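Local structure of N-alpha-acetyltransferase 35, NatC auxiliary subunit (Saccharomyces cerevisiae, 6YGA) at residues B[345-350]-B[361-366]; B[561-564]-B[568-571]; B[579-584]-B[601-606]. The protein serves as the auxiliary subunit of the NatC N-terminal acetyltransferase, which acetylates the N-terminal methionine of the L-A virus Gag protein. One frame throughout, in Å; residues are numbered along the deposited sequence.

Contact 1: B[345-350]-B[361-366]; sequences LFFIRD and TQFYLL. With EDO (1,2-ethanediol), chain C.
Phe347 and Phe363 meet as an offset edge-to-face pair. The edge of the Phe347 ring is directed at the face of the Phe363 ring. The ring centroids lie 5.5 Å apart and the planes stand at 74°. The touch is made by the outer ends of the rings: CZ of Phe347 is 3.4 Å from CZ of Phe363. CE2 of Phe347 follows, 3.9 Å from the same CZ of Phe363. In Phe363, CG lies anti to the backbone N (chi1 -174°), which carries the ring away from its own helix and across to the other segment. Both residues are buried, and the two side chains cross at about a right angle.

The polar interactions serve each segment separately. Where the first helix ends, Arg349 stretches out so that its NE donates to the O of Phe346, at 3.0 Å. The bond is nearly straight, and the carbonyl oxygen lies in the guanidinium plane. The same guanidinium places NH2 over one face of the Phe346 ring, toward the rim of the ring and 3.4 Å above its plane. In segment 361-366, Leu365 N donates to Thr361 O in the regular helical pattern. A 1,2-ethanediol, probably from the crystallisation liquor, makes a weak hydrogen bond from O1 to Gln362 O.

Tyr399 stacks on Phe347 and also meets Phe363, so the pair belongs to a larger aromatic cluster. Thr322 of helix 319-328 touches both rings. The arrangement is an aromatic contact between consecutive helices, 337-347 and 360-372, in the TPR-like helical region of this NatC subunit.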
ATOM      1  N   LEU B 345     -16.082   8.028   3.897  1.00 48.72           N
ATOM      2  CA  LEU B 345     -16.918   8.399   5.036  1.00 48.45           C
ATOM      3  C   LEU B 345     -17.807   9.592   4.713  1.00 47.85           C
ATOM      4  O   LEU B 345     -18.945   9.664   5.189  1.00 47.72           O
ATOM      5  CB  LEU B 345     -16.043   8.701   6.251  1.00 50.10           C
ATOM      6  CG  LEU B 345     -15.179   7.526   6.707  1.00 50.56           C
ATOM      7  CD1 LEU B 345     -14.238   7.940   7.828  1.00 50.95           C
ATOM      8  CD2 LEU B 345     -16.074   6.379   7.140  1.00 49.52           C
ATOM      9  N   PHE B 346     -17.302  10.532   3.912  1.00 47.25           N
ATOM     10  CA  PHE B 346     -18.097  11.663   3.454  1.00 45.01           C
ATOM     11  C   PHE B 346     -19.108  11.249   2.392  1.00 44.83           C
ATOM     12  O   PHE B 346     -20.194  11.832   2.310  1.00 45.20           O
ATOM     13  CB  PHE B 346     -17.166  12.749   2.910  1.00 43.16           C
ATOM     14  CG  PHE B 346     -17.862  14.021   2.521  1.00 45.08           C
ATOM     15  CD1 PHE B 346     -18.112  15.001   3.464  1.00 47.12           C
ATOM     16  CD2 PHE B 346     -18.243  14.248   1.208  1.00 47.39           C
ATOM     17  CE1 PHE B 346     -18.746  16.175   3.114  1.00 48.83           C
ATOM     18  CE2 PHE B 346     -18.876  15.422   0.850  1.00 50.23           C
ATOM     19  CZ  PHE B 346     -19.128  16.388   1.807  1.00 50.80           C
ATOM     20  N   PHE B 347     -18.769  10.244   1.584  1.00 43.45           N
ATOM     21  CA  PHE B 347     -19.640   9.799   0.501  1.00 45.26           C
ATOM     22  C   PHE B 347     -20.723   8.854   1.013  1.00 48.62           C
ATOM     23  O   PHE B 347     -21.889   8.974   0.621  1.00 51.62           O
ATOM     24  CB  PHE B 347     -18.795   9.128  -0.584  1.00 44.55           C
ATOM     25  CG  PHE B 347     -19.533   8.854  -1.861  1.00 47.16           C
ATOM     26  CD1 PHE B 347     -19.938   9.893  -2.682  1.00 46.96           C
ATOM     27  CD2 PHE B 347     -19.791   7.552  -2.257  1.00 47.89           C
ATOM     28  CE1 PHE B 347     -20.610   9.637  -3.866  1.00 46.84           C
ATOM     29  CE2 PHE B 347     -20.459   7.291  -3.438  1.00 47.33           C
ATOM     30  CZ  PHE B 347     -20.868   8.335  -4.244  1.00 45.84           C
ATOM     31  N   ILE B 348     -20.355   7.920   1.885  1.00 47.48           N
ATOM     32  CA  ILE B 348     -21.274   6.956   2.480  1.00 49.11           C
ATOM     33  C   ILE B 348     -21.424   7.340   3.944  1.00 53.21           C
ATOM     34  O   ILE B 348     -20.490   7.160   4.736  1.00 54.78           O
ATOM     35  CB  ILE B 348     -20.759   5.520   2.325  1.00 46.96           C
ATOM     36  CG1 ILE B 348     -20.442   5.234   0.856  1.00 46.88           C
ATOM     37  CG2 ILE B 348     -21.765   4.523   2.873  1.00 47.02           C
ATOM     38  CD1 ILE B 348     -19.822   3.878   0.614  1.00 47.58           C
ATOM     39  N   ARG B 349     -22.596   7.853   4.312  1.00 54.30           N
ATOM     40  CA  ARG B 349     -22.757   8.614   5.540  1.00 56.67           C
ATOM     41  C   ARG B 349     -23.421   7.787   6.645  1.00 62.91           C
ATOM     42  O   ARG B 349     -23.713   6.599   6.488  1.00 65.79           O
ATOM     43  CB  ARG B 349     -23.540   9.894   5.251  1.00 54.07           C
ATOM     44  CG  ARG B 349     -22.805  10.831   4.308  1.00 52.95           C
ATOM     45  CD  ARG B 349     -23.496  12.172   4.168  1.00 54.80           C
ATOM     46  NE  ARG B 349     -22.693  13.075   3.352  1.00 57.37           N
ATOM     47  CZ  ARG B 349     -23.051  14.309   3.014  1.00 60.95           C
ATOM     48  NH1 ARG B 349     -24.212  14.809   3.418  1.00 62.98           N
ATOM     49  NH2 ARG B 349     -22.241  15.047   2.267  1.00 61.09           N
ATOM     50  N   ASP B 350     -23.662   8.447   7.784  1.00 67.00           N
ATOM     51  CA  ASP B 350     -24.092   7.743   8.989  1.00 71.62           C
ATOM     52  C   ASP B 350     -25.473   7.125   8.825  1.00 72.22           C
ATOM     53  O   ASP B 350     -25.704   5.987   9.250  1.00 74.41           O
ATOM     54  CB  ASP B 350     -24.086   8.698  10.183  1.00 76.93           C
ATOM     55  CG  ASP B 350     -22.691   9.048  10.645  1.00 81.11           C
ATOM     56  OD1 ASP B 350     -21.794   8.186  10.538  1.00 84.37           O
ATOM     57  OD2 ASP B 350     -22.494  10.186  11.119  1.00 84.73           O
ATOM     58  N   THR B 361     -29.867   1.499  -2.572  1.00 51.59           N
ATOM     59  CA  THR B 361     -30.503   0.933  -3.758  1.00 50.67           C
ATOM     60  C   THR B 361     -30.901   2.022  -4.749  1.00 50.20           C
ATOM     61  O   THR B 361     -30.766   1.839  -5.964  1.00 51.85           O
ATOM     62  CB  THR B 361     -31.714   0.085  -3.361  1.00 50.03           C
ATOM     63  OG1 THR B 361     -32.698   0.908  -2.722  1.00 53.33           O
ATOM     64  CG2 THR B 361     -31.291  -1.028  -2.411  1.00 45.31           C
ATOM     65  N   GLN B 362     -31.386   3.165  -4.254  1.00 50.75           N
ATOM     66  CA  GLN B 362     -31.683   4.282  -5.146  1.00 54.24           C
ATOM     67  C   GLN B 362     -30.437   4.728  -5.898  1.00 48.96           C
ATOM     68  O   GLN B 362     -30.493   5.011  -7.101  1.00 48.83           O
ATOM     69  CB  GLN B 362     -32.270   5.451  -4.356  1.00 61.60           C
ATOM     70  CG  GLN B 362     -33.679   5.226  -3.847  1.00 69.10           C
ATOM     71  CD  GLN B 362     -34.175   6.389  -3.017  1.00 75.10           C
ATOM     72  OE1 GLN B 362     -33.423   7.316  -2.713  1.00 75.61           O
ATOM     73  NE2 GLN B 362     -35.448   6.349  -2.644  1.00 78.38           N
ATOM     74  N   PHE B 363     -29.302   4.790  -5.201  1.00 44.92           N
ATOM     75  CA  PHE B 363     -28.046   5.179  -5.833  1.00 42.00           C
ATOM     76  C   PHE B 363     -27.631   4.173  -6.900  1.00 40.67           C
ATOM     77  O   PHE B 363     -27.150   4.557  -7.974  1.00 38.48           O
ATOM     78  CB  PHE B 363     -26.967   5.316  -4.758  1.00 38.71           C
ATOM     79  CG  PHE B 363     -25.662   5.847  -5.259  1.00 37.32           C
ATOM     80  CD1 PHE B 363     -25.558   7.149  -5.722  1.00 37.34           C
ATOM     81  CD2 PHE B 363     -24.525   5.057  -5.233  1.00 37.15           C
ATOM     82  CE1 PHE B 363     -24.348   7.644  -6.171  1.00 35.26           C
ATOM     83  CE2 PHE B 363     -23.314   5.546  -5.674  1.00 35.43           C
ATOM     84  CZ  PHE B 363     -23.225   6.842  -6.144  1.00 34.68           C
ATOM     85  N   TYR B 364     -27.817   2.881  -6.626  1.00 40.58           N
ATOM     86  CA  TYR B 364     -27.475   1.853  -7.605  1.00 38.77           C
ATOM     87  C   TYR B 364     -28.390   1.926  -8.820  1.00 40.30           C
ATOM     88  O   TYR B 364     -27.925   1.847  -9.964  1.00 42.11           O
ATOM     89  CB  TYR B 364     -27.548   0.470  -6.959  1.00 37.82           C
ATOM     90  CG  TYR B 364     -27.603  -0.671  -7.952  1.00 38.58           C
ATOM     91  CD1 TYR B 364     -26.446  -1.158  -8.544  1.00 38.11           C
ATOM     92  CD2 TYR B 364     -28.814  -1.267  -8.289  1.00 39.29           C
ATOM     93  CE1 TYR B 364     -26.494  -2.198  -9.449  1.00 38.11           C
ATOM     94  CE2 TYR B 364     -28.870  -2.309  -9.195  1.00 40.91           C
ATOM     95  CZ  TYR B 364     -27.706  -2.772  -9.772  1.00 40.80           C
ATOM     96  OH  TYR B 364     -27.753  -3.812 -10.673  1.00 41.97           O
ATOM     97  N   LEU B 365     -29.697   2.072  -8.593  1.00 41.42           N
ATOM     98  CA  LEU B 365     -30.636   2.128  -9.709  1.00 42.45           C
ATOM     99  C   LEU B 365     -30.404   3.355 -10.582  1.00 43.99           C
ATOM    100  O   LEU B 365     -30.726   3.337 -11.774  1.00 45.41           O
ATOM    101  CB  LEU B 365     -32.070   2.101  -9.185  1.00 45.38           C
ATOM    102  CG  LEU B 365     -32.495   0.799  -8.502  1.00 47.87           C
ATOM    103  CD1 LEU B 365     -33.893   0.944  -7.935  1.00 50.18           C
ATOM    104  CD2 LEU B 365     -32.431  -0.366  -9.479  1.00 49.10           C
ATOM    105  N   LEU B 366     -29.843   4.428 -10.012  1.00 43.27           N
ATOM    106  CA  LEU B 366     -29.495   5.591 -10.822  1.00 44.12           C
ATOM    107  C   LEU B 366     -28.398   5.255 -11.823  1.00 42.84           C
ATOM    108  O   LEU B 366     -28.431   5.721 -12.968  1.00 44.05           O
ATOM    109  CB  LEU B 366     -29.066   6.751  -9.926  1.00 46.71           C
ATOM    110  CG  LEU B 366     -30.162   7.716  -9.478  1.00 51.34           C
ATOM    111  CD1 LEU B 366     -29.615   8.683  -8.444  1.00 51.58           C
ATOM    112  CD2 LEU B 366     -30.726   8.473 -10.675  1.00 53.07           C
TER
HETATM  113  C1  EDO C 816     -33.084   5.473 -10.002  1.00 72.41           C
HETATM  114  O1  EDO C 816     -33.205   6.163  -8.751  1.00 72.81           O
HETATM  115  C2  EDO C 816     -34.396   5.516 -10.775  1.00 71.42           C
HETATM  116  O2  EDO C 816     -34.349   4.531 -11.812  1.00 71.26           O

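Contact 2: B[561-564]-B[568-571]; sequences ILKS and IDNK
Lys563 and Asp569 form a salt bridge between the end of a long helix and the loop that follows it. NZ of Lys563 lies 3.3 Å from OD1 of Asp569, and the hydrogen bond within this ion pair is weak. The carboxylate has a second, shorter partner. Lys571 brings its NZ to 2.6 Å from OD2 of Asp569, on the syn side and 21° out of the carboxylate plane. Each lysine thus takes a different oxygen of Asp569. The two ammonium nitrogens, NZ of Lys563 and NZ of Lys571, stay 5.9 Å apart, and the carboxylate between them probably eases their mutual repulsion. Asp569 OD1 also receives a weak bond from the backbone N of Asn570, 2.8 Å away, which may help to hold the carboxylate's rotation.

The Lys563 chain is extended all the way, with CG anti to the backbone N (chi1 177°). This carries the ammonium group outward from the helix to the carboxylate, which the chain crosses at a slant. Its first carbons lie over the carbonyl of Ile568, with CG of Lys563 3.3 Å from Ile568 O; CA of Lys563 adds a CA-H...O contact to the same oxygen.

The apolar packing lies beside this polar part. CG2 of Ile568 rests 3.8 Å from CB of the buried Leu562.

Helix 603-613 borders the polar side, where Leu610 touches both Lys563 and Asn570, and Gln607 accepts from Asn570 ND2. Helix 619-653 covers Ile561. Val710 packs against both Leu562 and Ile568. The contact thus has helix 603-613 by its polar part and strand 708-713 of the C-terminal hairpin by its apolar part.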
ATOM      1  N   ILE B 561       7.085  -5.818 -34.175  1.00 42.51           N
ATOM      2  CA  ILE B 561       8.233  -5.296 -34.909  1.00 43.50           C
ATOM      3  C   ILE B 561       9.526  -5.641 -34.183  1.00 44.33           C
ATOM      4  O   ILE B 561      10.504  -6.078 -34.801  1.00 45.84           O
ATOM      5  CB  ILE B 561       8.077  -3.778 -35.125  1.00 40.74           C
ATOM      6  CG1 ILE B 561       6.953  -3.493 -36.128  1.00 38.51           C
ATOM      7  CG2 ILE B 561       9.390  -3.156 -35.584  1.00 35.98           C
ATOM      8  CD1 ILE B 561       6.563  -2.033 -36.215  1.00 39.35           C
ATOM      9  N   LEU B 562       9.549  -5.475 -32.858  1.00 43.97           N
ATOM     10  CA  LEU B 562      10.747  -5.808 -32.093  1.00 43.87           C
ATOM     11  C   LEU B 562      11.081  -7.290 -32.213  1.00 44.74           C
ATOM     12  O   LEU B 562      12.247  -7.662 -32.391  1.00 46.20           O
ATOM     13  CB  LEU B 562      10.569  -5.410 -30.627  1.00 42.76           C
ATOM     14  CG  LEU B 562      10.496  -3.904 -30.367  1.00 41.79           C
ATOM     15  CD1 LEU B 562      10.065  -3.608 -28.941  1.00 40.66           C
ATOM     16  CD2 LEU B 562      11.835  -3.251 -30.670  1.00 44.13           C
ATOM     17  N   LYS B 563      10.069  -8.158 -32.123  1.00 43.01           N
ATOM     18  CA  LYS B 563      10.336  -9.587 -32.261  1.00 43.86           C
ATOM     19  C   LYS B 563      10.739  -9.950 -33.686  1.00 43.13           C
ATOM     20  O   LYS B 563      11.563 -10.852 -33.882  1.00 45.53           O
ATOM     21  CB  LYS B 563       9.126 -10.413 -31.824  1.00 42.92           C
ATOM     22  CG  LYS B 563       9.351 -11.901 -32.018  1.00 45.58           C
ATOM     23  CD  LYS B 563       8.270 -12.768 -31.415  1.00 48.65           C
ATOM     24  CE  LYS B 563       8.623 -14.239 -31.604  1.00 51.49           C
ATOM     25  NZ  LYS B 563       7.523 -15.154 -31.208  1.00 55.72           N
ATOM     26  N   SER B 564      10.195  -9.255 -34.688  1.00 39.38           N
ATOM     27  CA  SER B 564      10.595  -9.526 -36.066  1.00 40.93           C
ATOM     28  C   SER B 564      12.087  -9.299 -36.275  1.00 43.81           C
ATOM     29  O   SER B 564      12.707  -9.982 -37.097  1.00 45.10           O
ATOM     30  CB  SER B 564       9.793  -8.662 -37.037  1.00 41.44           C
ATOM     31  OG  SER B 564       8.407  -8.935 -36.948  1.00 41.35           O
ATOM     32  N   ILE B 568      13.158  -9.275 -28.994  1.00 48.79           N
ATOM     33  CA  ILE B 568      12.343  -9.669 -27.854  1.00 49.29           C
ATOM     34  C   ILE B 568      11.512 -10.880 -28.247  1.00 49.48           C
ATOM     35  O   ILE B 568      11.234 -11.119 -29.425  1.00 49.41           O
ATOM     36  CB  ILE B 568      11.442  -8.511 -27.362  1.00 48.63           C
ATOM     37  CG1 ILE B 568      10.989  -8.759 -25.925  1.00 47.30           C
ATOM     38  CG2 ILE B 568      10.241  -8.324 -28.283  1.00 46.39           C
ATOM     39  CD1 ILE B 568      10.212  -7.610 -25.335  1.00 48.09           C
ATOM     40  N   ASP B 569      11.126 -11.657 -27.241  1.00 50.97           N
ATOM     41  CA  ASP B 569      10.276 -12.824 -27.409  1.00 53.78           C
ATOM     42  C   ASP B 569       9.151 -12.749 -26.386  1.00 53.11           C
ATOM     43  O   ASP B 569       9.243 -12.025 -25.392  1.00 53.80           O
ATOM     44  CB  ASP B 569      11.079 -14.124 -27.238  1.00 57.50           C
ATOM     45  CG  ASP B 569      10.372 -15.336 -27.821  1.00 62.16           C
ATOM     46  OD1 ASP B 569       9.350 -15.166 -28.520  1.00 62.76           O
ATOM     47  OD2 ASP B 569      10.842 -16.466 -27.579  1.00 64.55           O
ATOM     48  N   ASN B 570       8.078 -13.501 -26.636  1.00 48.51           N
ATOM     49  CA  ASN B 570       6.938 -13.516 -25.727  1.00 49.47           C
ATOM     50  C   ASN B 570       7.120 -14.482 -24.555  1.00 49.70           C
ATOM     51  O   ASN B 570       6.132 -14.848 -23.907  1.00 46.80           O
ATOM     52  CB  ASN B 570       5.649 -13.844 -26.488  1.00 49.32           C
ATOM     53  CG  ASN B 570       5.625 -15.262 -27.023  1.00 49.93           C
ATOM     54  OD1 ASN B 570       6.649 -15.803 -27.440  1.00 53.81           O
ATOM     55  ND2 ASN B 570       4.443 -15.869 -27.028  1.00 46.47           N
ATOM     56  N   LYS B 571       8.354 -14.898 -24.274  1.00 50.59           N
ATOM     57  CA  LYS B 571       8.672 -15.718 -23.114  1.00 50.07           C
ATOM     58  C   LYS B 571       9.996 -15.231 -22.540  1.00 51.74           C
ATOM     59  O   LYS B 571      10.642 -14.338 -23.095  1.00 48.60           O
ATOM     60  CB  LYS B 571       8.732 -17.208 -23.477  1.00 50.31           C
ATOM     61  CG  LYS B 571       9.720 -17.534 -24.590  1.00 52.65           C
ATOM     62  CD  LYS B 571       9.874 -19.034 -24.786  1.00 55.55           C
ATOM     63  CE  LYS B 571      10.630 -19.346 -26.070  1.00 58.31           C
ATOM     64  NZ  LYS B 571       9.911 -18.858 -27.286  1.00 59.27           N
TER

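Contact 3: B[579-584]-B[601-606]; sequences SNERLI and PEYEVF
Tyr603 lies against the first turn of helix 581-588 and forms the close-packed part of this contact. Its CG is anti to the backbone N (chi1 174°), so the ring reaches across to Glu581 and Arg582. CB of Arg582 sits over one face of the ring, and CE1 of Tyr603 is 3.8 Å from CA of Arg582. At the far end, OH of Tyr603 lies 2.8 Å from OE1 of Glu581. The carboxylate of Glu581 and the ring stand perpendicular to each other.

The solvent side is held by charge and not by close packing. The exposed Arg582 bends at chi3 (-68°), bringing one face of its guanidinium over CD2 of Tyr603. Ring and guanidinium planes are 47° apart, so the groups do not stack flat. NH2 of Arg582 donates to OE2 of the exposed Glu604 at 2.9 Å, within a salt bridge. The oxygen lies near the guanidinium plane but is approached from above its own carboxylate. NH1 of Arg582 adds a weak bond of 3.3 Å to the same OE2 of Glu604.

Asn580 is the N-cap of helix 581-588: its OD1 accepts from Leu583 N at 2.8 Å.

The contact joins the N-terminal ends of helices 581-588 and 603-613. His585 meets Tyr603 and Phe606 edge-to-face, and helix 465-506 packs on Pro601 and Val605. Ser579, Leu583 and Ile584 touch the neighbouring N-alpha-acetyltransferase 30 subunit.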
ATOM      1  N   SER B 579      10.790 -24.399 -14.679  1.00 56.94           N
ATOM      2  CA  SER B 579       9.434 -24.135 -15.133  1.00 52.46           C
ATOM      3  C   SER B 579       9.372 -24.149 -16.655  1.00 53.46           C
ATOM      4  O   SER B 579      10.390 -24.243 -17.346  1.00 57.81           O
ATOM      5  CB  SER B 579       8.925 -22.789 -14.603  1.00 48.04           C
ATOM      6  OG  SER B 579       7.596 -22.552 -15.030  1.00 46.82           O
ATOM      7  N   ASN B 580       8.148 -24.053 -17.172  1.00 47.93           N
ATOM      8  CA  ASN B 580       7.910 -23.949 -18.603  1.00 50.23           C
ATOM      9  C   ASN B 580       7.051 -22.723 -18.885  1.00 47.79           C
ATOM     10  O   ASN B 580       6.403 -22.171 -17.992  1.00 45.60           O
ATOM     11  CB  ASN B 580       7.250 -25.223 -19.171  1.00 52.66           C
ATOM     12  CG  ASN B 580       5.902 -25.526 -18.538  1.00 53.81           C
ATOM     13  OD1 ASN B 580       4.925 -24.807 -18.749  1.00 52.83           O
ATOM     14  ND2 ASN B 580       5.836 -26.617 -17.781  1.00 55.72           N
ATOM     15  N   GLU B 581       7.057 -22.303 -20.152  1.00 48.10           N
ATOM     16  CA  GLU B 581       6.394 -21.058 -20.520  1.00 48.60           C
ATOM     17  C   GLU B 581       4.877 -21.157 -20.405  1.00 43.35           C
ATOM     18  O   GLU B 581       4.211 -20.144 -20.163  1.00 40.48           O
ATOM     19  CB  GLU B 581       6.802 -20.642 -21.935  1.00 55.83           C
ATOM     20  CG  GLU B 581       6.743 -21.752 -22.974  1.00 62.62           C
ATOM     21  CD  GLU B 581       7.015 -21.244 -24.381  1.00 66.31           C
ATOM     22  OE1 GLU B 581       6.481 -20.174 -24.744  1.00 65.65           O
ATOM     23  OE2 GLU B 581       7.769 -21.910 -25.121  1.00 68.96           O
ATOM     24  N   ARG B 582       4.310 -22.357 -20.564  1.00 42.66           N
ATOM     25  CA  ARG B 582       2.865 -22.509 -20.416  1.00 42.02           C
ATOM     26  C   ARG B 582       2.427 -22.255 -18.977  1.00 38.97           C
ATOM     27  O   ARG B 582       1.416 -21.582 -18.739  1.00 37.28           O
ATOM     28  CB  ARG B 582       2.425 -23.899 -20.874  1.00 45.47           C
ATOM     29  CG  ARG B 582       0.920 -24.131 -20.783  1.00 49.19           C
ATOM     30  CD  ARG B 582       0.531 -25.516 -21.283  1.00 56.83           C
ATOM     31  NE  ARG B 582       0.733 -25.656 -22.722  1.00 60.13           N
ATOM     32  CZ  ARG B 582      -0.234 -25.549 -23.627  1.00 59.56           C
ATOM     33  NH1 ARG B 582      -1.481 -25.310 -23.245  1.00 57.30           N
ATOM     34  NH2 ARG B 582       0.044 -25.689 -24.917  1.00 59.89           N
ATOM     35  N   LEU B 583       3.170 -22.789 -18.005  1.00 38.92           N
ATOM     36  CA  LEU B 583       2.828 -22.556 -16.605  1.00 41.50           C
ATOM     37  C   LEU B 583       2.947 -21.080 -16.250  1.00 39.18           C
ATOM     38  O   LEU B 583       2.113 -20.541 -15.512  1.00 38.34           O
ATOM     39  CB  LEU B 583       3.723 -23.397 -15.695  1.00 44.75           C
ATOM     40  CG  LEU B 583       3.531 -24.914 -15.755  1.00 49.96           C
ATOM     41  CD1 LEU B 583       4.546 -25.629 -14.871  1.00 51.82           C
ATOM     42  CD2 LEU B 583       2.111 -25.285 -15.352  1.00 50.25           C
ATOM     43  N   ILE B 584       3.973 -20.407 -16.772  1.00 39.44           N
ATOM     44  CA  ILE B 584       4.164 -18.992 -16.474  1.00 40.06           C
ATOM     45  C   ILE B 584       3.064 -18.158 -17.114  1.00 38.19           C
ATOM     46  O   ILE B 584       2.561 -17.201 -16.511  1.00 39.55           O
ATOM     47  CB  ILE B 584       5.566 -18.541 -16.926  1.00 42.58           C
ATOM     48  CG1 ILE B 584       6.639 -19.227 -16.081  1.00 44.56           C
ATOM     49  CG2 ILE B 584       5.710 -17.032 -16.829  1.00 41.09           C
ATOM     50  CD1 ILE B 584       8.039 -18.994 -16.584  1.00 47.28           C
ATOM     51  N   PRO B 601      -8.806 -16.468 -23.675  1.00 43.94           N
ATOM     52  CA  PRO B 601      -8.257 -17.232 -24.800  1.00 43.34           C
ATOM     53  C   PRO B 601      -7.222 -18.244 -24.333  1.00 45.85           C
ATOM     54  O   PRO B 601      -6.463 -18.003 -23.392  1.00 46.40           O
ATOM     55  CB  PRO B 601      -7.624 -16.154 -25.687  1.00 41.87           C
ATOM     56  CG  PRO B 601      -8.361 -14.905 -25.338  1.00 42.40           C
ATOM     57  CD  PRO B 601      -8.656 -15.016 -23.869  1.00 43.10           C
ATOM     58  N   GLU B 602      -7.210 -19.392 -25.004  1.00 48.75           N
ATOM     59  CA  GLU B 602      -6.277 -20.457 -24.673  1.00 49.79           C
ATOM     60  C   GLU B 602      -4.845 -20.043 -24.997  1.00 44.33           C
ATOM     61  O   GLU B 602      -4.593 -19.128 -25.786  1.00 41.88           O
ATOM     62  CB  GLU B 602      -6.634 -21.737 -25.432  1.00 56.93           C
ATOM     63  CG  GLU B 602      -7.897 -22.430 -24.940  1.00 65.94           C
ATOM     64  CD  GLU B 602      -7.708 -23.113 -23.596  1.00 74.32           C
ATOM     65  OE1 GLU B 602      -6.550 -23.425 -23.243  1.00 77.26           O
ATOM     66  OE2 GLU B 602      -8.714 -23.339 -22.892  1.00 77.75           O
ATOM     67  N   TYR B 603      -3.900 -20.743 -24.369  1.00 44.87           N
ATOM     68  CA  TYR B 603      -2.485 -20.480 -24.605  1.00 46.34           C
ATOM     69  C   TYR B 603      -2.149 -20.542 -26.092  1.00 47.57           C
ATOM     70  O   TYR B 603      -1.388 -19.711 -26.601  1.00 47.46           O
ATOM     71  CB  TYR B 603      -1.649 -21.480 -23.806  1.00 47.04           C
ATOM     72  CG  TYR B 603      -0.162 -21.422 -24.049  1.00 47.41           C
ATOM     73  CD1 TYR B 603       0.642 -20.524 -23.359  1.00 47.91           C
ATOM     74  CD2 TYR B 603       0.446 -22.290 -24.945  1.00 51.20           C
ATOM     75  CE1 TYR B 603       2.007 -20.481 -23.569  1.00 50.27           C
ATOM     76  CE2 TYR B 603       1.806 -22.255 -25.163  1.00 53.14           C
ATOM     77  CZ  TYR B 603       2.583 -21.350 -24.473  1.00 52.80           C
ATOM     78  OH  TYR B 603       3.939 -21.323 -24.697  1.00 55.22           O
ATOM     79  N   GLU B 604      -2.736 -21.501 -26.812  1.00 50.02           N
ATOM     80  CA  GLU B 604      -2.450 -21.645 -28.235  1.00 49.71           C
ATOM     81  C   GLU B 604      -2.930 -20.440 -29.037  1.00 47.42           C
ATOM     82  O   GLU B 604      -2.315 -20.085 -30.051  1.00 47.97           O
ATOM     83  CB  GLU B 604      -3.085 -22.928 -28.772  1.00 50.82           C
ATOM     84  CG  GLU B 604      -2.442 -24.219 -28.266  1.00 55.56           C
ATOM     85  CD  GLU B 604      -2.936 -24.639 -26.892  1.00 59.28           C
ATOM     86  OE1 GLU B 604      -3.785 -23.926 -26.314  1.00 59.60           O
ATOM     87  OE2 GLU B 604      -2.475 -25.689 -26.393  1.00 60.69           O
ATOM     88  N   VAL B 605      -4.020 -19.799 -28.609  1.00 43.68           N
ATOM     89  CA  VAL B 605      -4.518 -18.628 -29.327  1.00 44.61           C
ATOM     90  C   VAL B 605      -3.558 -17.455 -29.170  1.00 45.29           C
ATOM     91  O   VAL B 605      -3.308 -16.710 -30.127  1.00 47.09           O
ATOM     92  CB  VAL B 605      -5.936 -18.269 -28.847  1.00 48.39           C
ATOM     93  CG1 VAL B 605      -6.456 -17.042 -29.582  1.00 34.39           C
ATOM     94  CG2 VAL B 605      -6.878 -19.449 -29.043  1.00 49.75           C
ATOM     95  N   PHE B 606      -3.006 -17.271 -27.965  1.00 41.60           N
ATOM     96  CA  PHE B 606      -1.996 -16.237 -27.756  1.00 40.39           C
ATOM     97  C   PHE B 606      -0.806 -16.435 -28.686  1.00 42.40           C
ATOM     98  O   PHE B 606      -0.297 -15.471 -29.271  1.00 42.32           O
ATOM     99  CB  PHE B 606      -1.525 -16.238 -26.300  1.00 41.49           C
ATOM    100  CG  PHE B 606      -2.414 -15.467 -25.354  1.00 41.83           C
ATOM    101  CD1 PHE B 606      -3.496 -16.080 -24.736  1.00 39.82           C
ATOM    102  CD2 PHE B 606      -2.143 -14.138 -25.053  1.00 39.55           C
ATOM    103  CE1 PHE B 606      -4.304 -15.375 -23.854  1.00 38.54           C
ATOM    104  CE2 PHE B 606      -2.949 -13.426 -24.171  1.00 36.70           C
ATOM    105  CZ  PHE B 606      -4.030 -14.047 -23.572  1.00 36.24           C
TER

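Overall arrangement
All three contacts lie in the TPR-like part of the chain and follow one another in sequence. Contact 1 stands apart: its centre is about 48 Å from that of contact 2 and about 43 Å from that of contact 3. Contacts 2 and 3 are neighbours, with centres about 16 Å apart. They touch where CD of Lys571 comes within 3.6 Å of OE1 of Glu581. Helix 603-613 links them further, since it starts in contact 3 and its later residues border contact 2. Contact 1 is buried, whereas the other two lie at the surface. Of the three, contact 3 alone reaches the N-alpha-acetyltransferase 30 chain.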